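C-1-tetrahydrofolate synthase, cytoplasmic, putative (Trypanosoma brucei, PDB 4CJX) probably catalyses the NADP-dependent oxidation of methylenetetrahydrofolate and the hydrolysis of the resulting methenyltetrahydrofolate, as a homodimer in one-carbon metabolism. Local coordinates at residues S235-G245 with R272-D280; G245-D256 with V281-V292. All blocks are in the same frame, centred on the assembly; numbering follows the deposited sequence.

Interaction 1. Residues S235-G245 with R272-D280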
loop_
_atom_site.group_PDB
_atom_site.type_symbol
_atom_site.label_atom_id
_atom_site.label_comp_id
_atom_site.label_asym_id
_atom_site.label_seq_id
_atom_site.Cartn_x
_atom_site.Cartn_y
_atom_site.Cartn_z
ATOM N N SER B 235 -0.315 -11.634 -13.106
ATOM C CA SER B 235 -1.404 -12.404 -12.554
ATOM C C SER B 235 -0.980 -13.180 -11.307
ATOM O O SER B 235 -0.181 -14.096 -11.392
ATOM C CB SER B 235 -1.961 -13.387 -13.590
ATOM O OG SER B 235 -3.292 -13.680 -13.224
ATOM N N ALA B 236 -1.584 -12.841 -10.179
ATOM C CA ALA B 236 -1.253 -13.451 -8.887
ATOM C C ALA B 236 -2.532 -13.707 -8.103
ATOM O O ALA B 236 -2.642 -13.397 -6.907
ATOM C CB ALA B 236 -0.321 -12.529 -8.121
ATOM N N ALA B 237 -3.512 -14.271 -8.781
ATOM C CA ALA B 237 -4.831 -14.487 -8.199
ATOM C C ALA B 237 -5.046 -15.920 -7.748
ATOM O O ALA B 237 -5.948 -16.163 -6.983
ATOM C CB ALA B 237 -5.908 -14.091 -9.205
ATOM N N GLY B 238 -4.253 -16.872 -8.247
ATOM C CA GLY B 238 -4.368 -18.278 -7.817
ATOM C C GLY B 238 -5.651 -18.894 -8.325
ATOM O O GLY B 238 -6.440 -19.455 -7.567
ATOM N N GLN B 239 -5.863 -18.757 -9.629
ATOM C CA GLN B 239 -7.066 -19.227 -10.277
ATOM C C GLN B 239 -6.644 -19.716 -11.641
ATOM O O GLN B 239 -6.389 -18.913 -12.525
ATOM C CB GLN B 239 -8.065 -18.086 -10.450
ATOM C CG GLN B 239 -9.372 -18.502 -11.096
ATOM C CD GLN B 239 -10.196 -19.310 -10.146
ATOM O OE1 GLN B 239 -10.564 -18.834 -9.070
ATOM N NE2 GLN B 239 -10.463 -20.543 -10.502
ATOM N N PRO B 240 -6.572 -21.041 -11.830
ATOM C CA PRO B 240 -6.080 -21.535 -13.117
ATOM C C PRO B 240 -6.973 -21.172 -14.290
ATOM O O PRO B 240 -8.197 -21.279 -14.214
ATOM C CB PRO B 240 -6.053 -23.056 -12.919
ATOM C CG PRO B 240 -6.109 -23.268 -11.444
ATOM C CD PRO B 240 -6.949 -22.144 -10.927
ATOM N N GLY B 241 -6.353 -20.750 -15.380
ATOM C CA GLY B 241 -7.100 -20.385 -16.575
ATOM C C GLY B 241 -7.893 -19.104 -16.454
ATOM O O GLY B 241 -8.793 -18.856 -17.250
ATOM N N LEU B 242 -7.568 -18.274 -15.465
ATOM C CA LEU B 242 -8.299 -17.043 -15.276
ATOM C C LEU B 242 -8.047 -16.088 -16.443
ATOM O O LEU B 242 -8.987 -15.510 -16.963
ATOM C CB LEU B 242 -7.886 -16.351 -13.970
ATOM C CG LEU B 242 -8.442 -14.937 -13.759
ATOM C CD1 LEU B 242 -9.948 -15.026 -13.621
ATOM C CD2 LEU B 242 -7.851 -14.303 -12.501
ATOM N N VAL B 243 -6.784 -15.907 -16.807
ATOM C CA VAL B 243 -6.416 -15.002 -17.888
ATOM C C VAL B 243 -6.425 -15.740 -19.220
ATOM O O VAL B 243 -5.472 -16.457 -19.559
ATOM C CB VAL B 243 -5.046 -14.326 -17.652
ATOM C CG1 VAL B 243 -4.693 -13.371 -18.792
ATOM C CG2 VAL B 243 -5.059 -13.599 -16.309
ATOM N N ARG B 244 -7.510 -15.535 -19.964
ATOM C CA ARG B 244 -7.652 -16.054 -21.325
ATOM C C ARG B 244 -6.600 -15.500 -22.258
ATOM O O ARG B 244 -6.321 -14.321 -22.253
ATOM C CB ARG B 244 -9.022 -15.712 -21.878
ATOM C CG ARG B 244 -10.122 -16.696 -21.521
ATOM C CD ARG B 244 -10.413 -16.705 -20.043
ATOM N NE ARG B 244 -11.786 -17.107 -19.723
ATOM C CZ ARG B 244 -12.297 -17.097 -18.480
ATOM N NH1 ARG B 244 -11.557 -16.694 -17.422
ATOM N NH2 ARG B 244 -13.559 -17.487 -18.291
ATOM N N GLY B 245 -6.023 -16.363 -23.079
ATOM C CA GLY B 245 -5.022 -15.945 -24.030
ATOM C C GLY B 245 -5.439 -14.869 -25.008
ATOM O O GLY B 245 -4.619 -14.013 -25.392
ATOM N N ARG B 272 -0.776 -31.233 -10.115
ATOM C CA ARG B 272 0.216 -30.450 -10.828
ATOM C C ARG B 272 -0.053 -28.986 -10.447
ATOM O O ARG B 272 -1.166 -28.640 -10.044
ATOM C CB ARG B 272 0.102 -30.648 -12.352
ATOM C CG ARG B 272 -1.261 -30.252 -12.913
ATOM C CD ARG B 272 -1.440 -30.458 -14.427
ATOM N NE ARG B 272 -0.269 -30.008 -15.183
ATOM C CZ ARG B 272 0.718 -30.803 -15.597
ATOM N NH1 ARG B 272 0.677 -32.112 -15.406
ATOM N NH2 ARG B 272 1.736 -30.280 -16.262
ATOM N N LEU B 273 0.970 -28.144 -10.588
ATOM C CA LEU B 273 0.841 -26.694 -10.418
ATOM C C LEU B 273 0.470 -26.019 -11.724
ATOM O O LEU B 273 1.154 -26.202 -12.730
ATOM C CB LEU B 273 2.147 -26.103 -9.880
ATOM C CG LEU B 273 2.487 -26.575 -8.472
ATOM C CD1 LEU B 273 3.750 -25.873 -7.994
ATOM C CD2 LEU B 273 1.348 -26.382 -7.463
ATOM N N VAL B 274 -0.633 -25.260 -11.704
ATOM C CA VAL B 274 -1.159 -24.601 -12.891
ATOM C C VAL B 274 -1.216 -23.098 -12.621
ATOM O O VAL B 274 -1.702 -22.656 -11.554
ATOM C CB VAL B 274 -2.560 -25.141 -13.277
ATOM C CG1 VAL B 274 -3.061 -24.493 -14.549
ATOM C CG2 VAL B 274 -2.533 -26.649 -13.500
ATOM N N GLY B 275 -0.718 -22.329 -13.594
ATOM C CA GLY B 275 -0.670 -20.898 -13.512
ATOM C C GLY B 275 -2.033 -20.293 -13.761
ATOM O O GLY B 275 -2.985 -21.007 -14.148
ATOM N N ASP B 276 -2.117 -18.975 -13.570
ATOM C CA ASP B 276 -3.335 -18.209 -13.865
ATOM C C ASP B 276 -3.614 -18.015 -15.354
ATOM O O ASP B 276 -4.755 -17.755 -15.743
ATOM C CB ASP B 276 -3.234 -16.812 -13.228
ATOM C CG ASP B 276 -3.353 -16.838 -11.715
ATOM O OD1 ASP B 276 -3.414 -17.916 -11.072
ATOM O OD2 ASP B 276 -3.402 -15.755 -11.155
ATOM N N VAL B 277 -2.571 -18.116 -16.179
ATOM C CA VAL B 277 -2.671 -17.752 -17.588
ATOM C C VAL B 277 -2.864 -18.978 -18.493
ATOM O O VAL B 277 -2.212 -20.006 -18.308
ATOM C CB VAL B 277 -1.396 -17.002 -18.038
ATOM C CG1 VAL B 277 -1.443 -16.663 -19.524
ATOM C CG2 VAL B 277 -1.204 -15.715 -17.219
ATOM N N CYS B 278 -3.770 -18.855 -19.461
ATOM C CA CYS B 278 -3.863 -19.815 -20.585
ATOM C C CYS B 278 -2.660 -19.643 -21.508
ATOM O O CYS B 278 -2.715 -18.959 -22.531
ATOM C CB CYS B 278 -5.183 -19.644 -21.344
ATOM S SG CYS B 278 -6.614 -19.825 -20.251
ATOM N N PHE B 279 -1.574 -20.297 -21.135
ATOM C CA PHE B 279 -0.255 -20.061 -21.721
ATOM C C PHE B 279 -0.203 -20.425 -23.192
ATOM O O PHE B 279 0.423 -19.737 -23.981
ATOM C CB PHE B 279 0.740 -20.895 -20.911
ATOM C CG PHE B 279 2.156 -20.885 -21.410
ATOM C CD1 PHE B 279 2.574 -21.808 -22.373
ATOM C CD2 PHE B 279 3.110 -20.063 -20.811
ATOM C CE1 PHE B 279 3.897 -21.847 -22.781
ATOM C CE2 PHE B 279 4.431 -20.102 -21.205
ATOM C CZ PHE B 279 4.832 -20.998 -22.191
ATOM N N ASP B 280 -0.895 -21.491 -23.566
ATOM C CA ASP B 280 -0.799 -21.994 -24.934
ATOM C C ASP B 280 -1.321 -20.956 -25.930
ATOM O O ASP B 280 -0.731 -20.750 -26.949
ATOM C CB ASP B 280 -1.494 -23.357 -25.086
ATOM C CG ASP B 280 -0.774 -24.480 -24.314
ATOM O OD1 ASP B 280 0.390 -24.300 -23.917
ATOM O OD2 ASP B 280 -1.352 -25.571 -24.106
#
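The carboxylate of Asp276 points into the loop that follows strand 232-235 and is wrapped by its backbone. The Asp276 side chain turns beside its own backbone N (chi1 -71°), which puts both oxygens among the N-H groups of residues 237-239. OD2 accepts three hydrogen bonds. Ser235 OG, 2.9 Å from Asp276 OD2, meets that oxygen's anti lone pair. The N-H groups of Ala237 and Gly238 come from the syn side, and Ala237 N lies 2.8 Å from Asp276 OD2. The fourth donor takes the other oxygen: Gln239 N is 3.0 Å from Asp276 OD1 and meets it from above the carboxylate plane, 51° out of it. These bonds fix the rotation of the carboxylate. The many N-H donors would be expected to favour its charged form.

Further on, the backbones join at a single bridge. Val243 N gives a bond to Asp276 O, and Cys278 N returns one to Val243 O at 2.9 Å. Beside the bridge, Val277 CG2 rests against Val243 CB. Cys278 SG packs 3.8 Å from Gly241 CA, part of the type II beta turn from Gln239 to Leu242. At the other end Pro240 CB sits 3.7 Å from Val274 CG1.

The contact belongs to the family's NAD(P)-binding region, with Ala236 and Ala237 beside the NADP-site residues Ala196 and Ser216. Pro240 and Val274 also pack on strand 260-263, the antiparallel partner of strand 271-274. Ser235, Leu242 and Val243 lean on Leu190 of strand 186-190, and Cys278 occupies the N-cap position, right before helix 279-282.

Interaction 2. Residues G245-D256 with V281-V292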
loop_
_atom_site.group_PDB
_atom_site.type_symbol
_atom_site.label_atom_id
_atom_site.label_comp_id
_atom_site.label_asym_id
_atom_site.label_seq_id
_atom_site.Cartn_x
_atom_site.Cartn_y
_atom_site.Cartn_z
ATOM N N GLY B 245 -6.023 -16.363 -23.079
ATOM C CA GLY B 245 -5.022 -15.945 -24.030
ATOM C C GLY B 245 -5.439 -14.869 -25.008
ATOM O O GLY B 245 -4.619 -14.013 -25.392
ATOM N N GLU B 246 -6.710 -14.910 -25.408
ATOM C CA GLU B 246 -7.211 -14.027 -26.456
ATOM C C GLU B 246 -7.424 -12.619 -25.916
ATOM O O GLU B 246 -7.613 -11.707 -26.674
ATOM C CB GLU B 246 -8.516 -14.559 -27.074
ATOM C CG GLU B 246 -9.608 -14.920 -26.065
ATOM C CD GLU B 246 -9.573 -16.387 -25.562
ATOM O OE1 GLU B 246 -8.483 -17.062 -25.543
ATOM O OE2 GLU B 246 -10.675 -16.862 -25.150
ATOM N N TRP B 247 -7.423 -12.444 -24.601
ATOM C CA TRP B 247 -7.466 -11.085 -24.048
ATOM C C TRP B 247 -6.117 -10.388 -24.127
ATOM O O TRP B 247 -6.028 -9.171 -24.016
ATOM C CB TRP B 247 -7.882 -11.122 -22.587
ATOM C CG TRP B 247 -9.176 -11.771 -22.309
ATOM C CD1 TRP B 247 -10.208 -12.029 -23.198
ATOM C CD2 TRP B 247 -9.629 -12.185 -21.040
ATOM N NE1 TRP B 247 -11.247 -12.620 -22.536
ATOM C CE2 TRP B 247 -10.911 -12.733 -21.210
ATOM C CE3 TRP B 247 -9.062 -12.159 -19.755
ATOM C CZ2 TRP B 247 -11.637 -13.241 -20.150
ATOM C CZ3 TRP B 247 -9.782 -12.661 -18.714
ATOM C CH2 TRP B 247 -11.058 -13.187 -18.910
ATOM N N ILE B 248 -5.044 -11.138 -24.292
ATOM C CA ILE B 248 -3.711 -10.548 -24.151
ATOM C C ILE B 248 -3.471 -9.595 -25.299
ATOM O O ILE B 248 -3.675 -9.975 -26.438
ATOM C CB ILE B 248 -2.615 -11.637 -24.166
ATOM C CG1 ILE B 248 -2.804 -12.613 -22.995
ATOM C CG2 ILE B 248 -1.218 -11.003 -24.139
ATOM C CD1 ILE B 248 -2.691 -12.010 -21.616
ATOM N N LYS B 249 -3.016 -8.380 -24.981
ATOM C CA LYS B 249 -2.687 -7.374 -25.976
ATOM C C LYS B 249 -1.428 -7.791 -26.720
ATOM O O LYS B 249 -0.433 -8.242 -26.109
ATOM C CB LYS B 249 -2.454 -6.007 -25.300
ATOM C CG LYS B 249 -2.072 -4.878 -26.258
ATOM C CD LYS B 249 -1.762 -3.609 -25.493
ATOM C CE LYS B 249 -1.215 -2.544 -26.405
ATOM N NZ LYS B 249 -1.287 -1.231 -25.709
ATOM N N LEU B 250 -1.462 -7.629 -28.041
ATOM C CA LEU B 250 -0.369 -8.073 -28.883
ATOM C C LEU B 250 0.907 -7.360 -28.446
ATOM O O LEU B 250 0.944 -6.145 -28.358
ATOM C CB LEU B 250 -0.672 -7.817 -30.379
ATOM C CG LEU B 250 -1.936 -8.506 -30.920
ATOM C CD1 LEU B 250 -2.340 -8.038 -32.307
ATOM C CD2 LEU B 250 -1.703 -9.994 -30.941
ATOM N N GLY B 251 1.947 -8.128 -28.141
ATOM C CA GLY B 251 3.221 -7.557 -27.687
ATOM C C GLY B 251 3.299 -7.292 -26.185
ATOM O O GLY B 251 4.286 -6.738 -25.702
ATOM N N ALA B 252 2.294 -7.713 -25.428
ATOM C CA ALA B 252 2.328 -7.544 -23.971
ATOM C C ALA B 252 3.412 -8.393 -23.277
ATOM O O ALA B 252 3.909 -9.365 -23.850
ATOM C CB ALA B 252 0.954 -7.857 -23.389
ATOM N N ALA B 253 3.772 -8.027 -22.040
ATOM C CA ALA B 253 4.616 -8.867 -21.214
ATOM C C ALA B 253 3.746 -9.447 -20.115
ATOM O O ALA B 253 3.025 -8.723 -19.436
ATOM C CB ALA B 253 5.797 -8.093 -20.643
ATOM N N VAL B 254 3.762 -10.770 -19.979
ATOM C CA VAL B 254 2.828 -11.471 -19.121
ATOM C C VAL B 254 3.647 -12.257 -18.100
ATOM O O VAL B 254 4.454 -13.104 -18.482
ATOM C CB VAL B 254 1.982 -12.425 -19.996
ATOM C CG1 VAL B 254 1.068 -13.288 -19.173
ATOM C CG2 VAL B 254 1.184 -11.613 -21.015
ATOM N N ILE B 255 3.422 -11.974 -16.818
ATOM C CA ILE B 255 4.124 -12.589 -15.714
ATOM C C ILE B 255 3.103 -13.366 -14.903
ATOM O O ILE B 255 2.208 -12.787 -14.280
ATOM C CB ILE B 255 4.791 -11.571 -14.780
ATOM C CG1 ILE B 255 5.579 -10.512 -15.531
ATOM C CG2 ILE B 255 5.705 -12.289 -13.801
ATOM C CD1 ILE B 255 6.668 -11.044 -16.432
ATOM N N ASP B 256 3.250 -14.687 -14.925
ATOM C CA ASP B 256 2.312 -15.587 -14.289
ATOM C C ASP B 256 2.793 -16.054 -12.918
ATOM O O ASP B 256 3.616 -16.964 -12.814
ATOM C CB ASP B 256 2.055 -16.788 -15.203
ATOM C CG ASP B 256 0.846 -17.578 -14.791
ATOM O OD1 ASP B 256 0.309 -17.305 -13.697
ATOM O OD2 ASP B 256 0.420 -18.485 -15.563
ATOM N N VAL B 281 -2.381 -20.253 -25.590
ATOM C CA VAL B 281 -2.895 -19.178 -26.449
ATOM C C VAL B 281 -2.136 -17.859 -26.206
ATOM O O VAL B 281 -1.823 -17.129 -27.157
ATOM C CB VAL B 281 -4.416 -18.997 -26.234
ATOM C CG1 VAL B 281 -4.968 -17.886 -27.100
ATOM C CG2 VAL B 281 -5.152 -20.296 -26.524
ATOM N N ALA B 282 -1.855 -17.560 -24.934
ATOM C CA ALA B 282 -1.151 -16.306 -24.565
ATOM C C ALA B 282 0.208 -16.170 -25.227
ATOM O O ALA B 282 0.572 -15.057 -25.627
ATOM C CB ALA B 282 -0.985 -16.168 -23.058
ATOM N N ARG B 283 0.934 -17.289 -25.356
ATOM C CA ARG B 283 2.266 -17.277 -25.974
ATOM C C ARG B 283 2.237 -16.903 -27.452
ATOM O O ARG B 283 3.251 -16.512 -27.990
ATOM C CB ARG B 283 2.990 -18.618 -25.769
ATOM C CG ARG B 283 2.496 -19.725 -26.692
ATOM C CD ARG B 283 3.191 -21.064 -26.474
ATOM N NE ARG B 283 4.654 -20.986 -26.553
ATOM C CZ ARG B 283 5.458 -22.032 -26.347
ATOM N NH1 ARG B 283 4.946 -23.224 -26.070
ATOM N NH2 ARG B 283 6.776 -21.891 -26.425
ATOM N N LYS B 284 1.095 -16.983 -28.125
ATOM C CA LYS B 284 1.063 -16.568 -29.528
ATOM C C LYS B 284 0.873 -15.069 -29.680
ATOM O O LYS B 284 1.002 -14.550 -30.776
ATOM C CB LYS B 284 -0.081 -17.238 -30.313
ATOM C CG LYS B 284 -0.193 -18.739 -30.178
ATOM C CD LYS B 284 0.988 -19.485 -30.755
ATOM C CE LYS B 284 0.905 -20.951 -30.327
ATOM N NZ LYS B 284 1.871 -21.882 -30.984
ATOM N N ARG B 285 0.528 -14.374 -28.607
ATOM C CA ARG B 285 0.180 -12.961 -28.702
ATOM C C ARG B 285 1.144 -12.033 -27.936
ATOM O O ARG B 285 1.406 -10.912 -28.375
ATOM C CB ARG B 285 -1.253 -12.788 -28.197
ATOM C CG ARG B 285 -2.272 -13.550 -29.057
ATOM C CD ARG B 285 -3.646 -13.441 -28.441
ATOM N NE ARG B 285 -4.046 -12.044 -28.391
ATOM C CZ ARG B 285 -4.856 -11.467 -29.269
ATOM N NH1 ARG B 285 -5.410 -12.184 -30.232
ATOM N NH2 ARG B 285 -5.128 -10.169 -29.174
ATOM N N ALA B 286 1.627 -12.507 -26.784
ATOM C CA ALA B 286 2.560 -11.777 -25.944
ATOM C C ALA B 286 3.938 -11.646 -26.576
ATOM O O ALA B 286 4.354 -12.478 -27.377
ATOM C CB ALA B 286 2.703 -12.488 -24.613
ATOM N N ALA B 287 4.655 -10.594 -26.201
ATOM C CA ALA B 287 6.063 -10.513 -26.541
ATOM C C ALA B 287 6.887 -11.357 -25.585
ATOM O O ALA B 287 7.882 -11.960 -25.984
ATOM C CB ALA B 287 6.554 -9.067 -26.570
ATOM N N TYR B 288 6.488 -11.357 -24.320
ATOM C CA TYR B 288 7.164 -12.113 -23.260
ATOM C C TYR B 288 6.128 -12.778 -22.359
ATOM O O TYR B 288 5.074 -12.218 -22.075
ATOM C CB TYR B 288 8.037 -11.201 -22.384
ATOM C CG TYR B 288 9.132 -10.487 -23.098
ATOM C CD1 TYR B 288 10.346 -11.110 -23.338
ATOM C CD2 TYR B 288 8.966 -9.186 -23.527
ATOM C CE1 TYR B 288 11.372 -10.447 -23.992
ATOM C CE2 TYR B 288 9.980 -8.522 -24.195
ATOM C CZ TYR B 288 11.188 -9.147 -24.412
ATOM O OH TYR B 288 12.193 -8.494 -25.084
ATOM N N ILE B 289 6.461 -13.959 -21.885
ATOM C CA ILE B 289 5.600 -14.694 -20.987
ATOM C C ILE B 289 6.458 -15.593 -20.086
ATOM O O ILE B 289 7.550 -15.986 -20.471
ATOM C CB ILE B 289 4.584 -15.506 -21.788
ATOM C CG1 ILE B 289 3.518 -16.104 -20.868
ATOM C CG2 ILE B 289 5.284 -16.619 -22.562
ATOM C CD1 ILE B 289 2.302 -16.622 -21.620
ATOM N N THR B 290 5.975 -15.876 -18.876
ATOM C CA THR B 290 6.648 -16.831 -18.011
ATOM C C THR B 290 5.784 -18.074 -17.794
ATOM O O THR B 290 4.557 -17.955 -17.602
ATOM C CB THR B 290 6.989 -16.265 -16.636
ATOM O OG1 THR B 290 5.775 -15.950 -15.939
ATOM C CG2 THR B 290 7.870 -15.035 -16.746
ATOM N N PRO B 291 6.424 -19.268 -17.772
ATOM C CA PRO B 291 5.731 -20.512 -17.613
ATOM C C PRO B 291 5.541 -20.856 -16.139
ATOM O O PRO B 291 6.226 -20.318 -15.267
ATOM C CB PRO B 291 6.697 -21.507 -18.254
ATOM C CG PRO B 291 8.042 -20.983 -17.864
ATOM C CD PRO B 291 7.882 -19.479 -17.780
ATOM N N VAL B 292 4.605 -21.761 -15.899
ATOM C CA VAL B 292 4.343 -22.329 -14.592
ATOM C C VAL B 292 4.212 -23.841 -14.751
ATOM O O VAL B 292 3.311 -24.299 -15.449
ATOM C CB VAL B 292 3.029 -21.789 -14.010
ATOM C CG1 VAL B 292 2.639 -22.579 -12.771
ATOM C CG2 VAL B 292 3.162 -20.290 -13.684
HETATM O O HOH W 1 1.860 -19.124 -17.622
HETATM O O HOH W 2 5.780 -17.928 -13.821
#
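Arg285 starts beside its own backbone N (chi1 -63°) and bends at chi3 (61°), bringing its guanidinium side-on to Ile248 O, while Thr290 chi1 (64°) aims OG1 at Asp256 N. Between these two ends, strands 253-256 and 288-289 run parallel in the sheet of the NAD(P)-binding domain, a Rossmann-type fold. The guanidinium grips one carbonyl with two nitrogens: Arg285 NE is 2.9 Å and Arg285 NH2 3.1 Å from Ile248 O, which lies near the guanidinium plane. Glu246 O sits over one face of the group. Leu250 CD2 lies over the opposite face, offset toward its rim, 3.9 Å from Arg285 CZ. The backbone of the same arginine is held too, since Gly251 N donates to Arg285 O.

Ala252 O then accepts from both Ala287 N and Tyr288 N, and Val254 N bonds to Tyr288 O. Val254 and Ile289 run alongside each other, with Val254 CB near Ile289 CG1. Val254 CG2 also meets Ala286 CB. Val281, in the second half of helix 279-282, sets its CG1 3.6 Å from Gly245 CA. Asp256 OD1 accepts from Asp276 N and OD2 from Val277 N. The Val292 side chain crosses that of Asp256 at about a right angle, Val292 CG2 3.7 Å from Asp256 CG. One water donates to both Asp256 OD2, at 2.6 Å, and Thr290 O, at 2.9 Å.

The centres of interactions 1 and 2 lie about 11 Å apart, on the same side of the chain's centre. Their segments alternate along the chain: 235-245, 245-256, 272-280, 281-292. Gly245 belongs to both contacts, and helix 279-282 is divided between them. Interaction 1 lies at the end of strand 232-235, and interaction 2 joins the next two strands across the six-stranded parallel sheet. They meet directly. Ser235 N probably bonds to Ile255 O, and the carboxylate of Asp256 reaches the 272-280 segment. The contacts build adjoining parts of one NAD(P)-binding domain. Interaction 1 borders Ala196 and Ser216 of the NADP site, and interaction 2 places Val292 near Thr259.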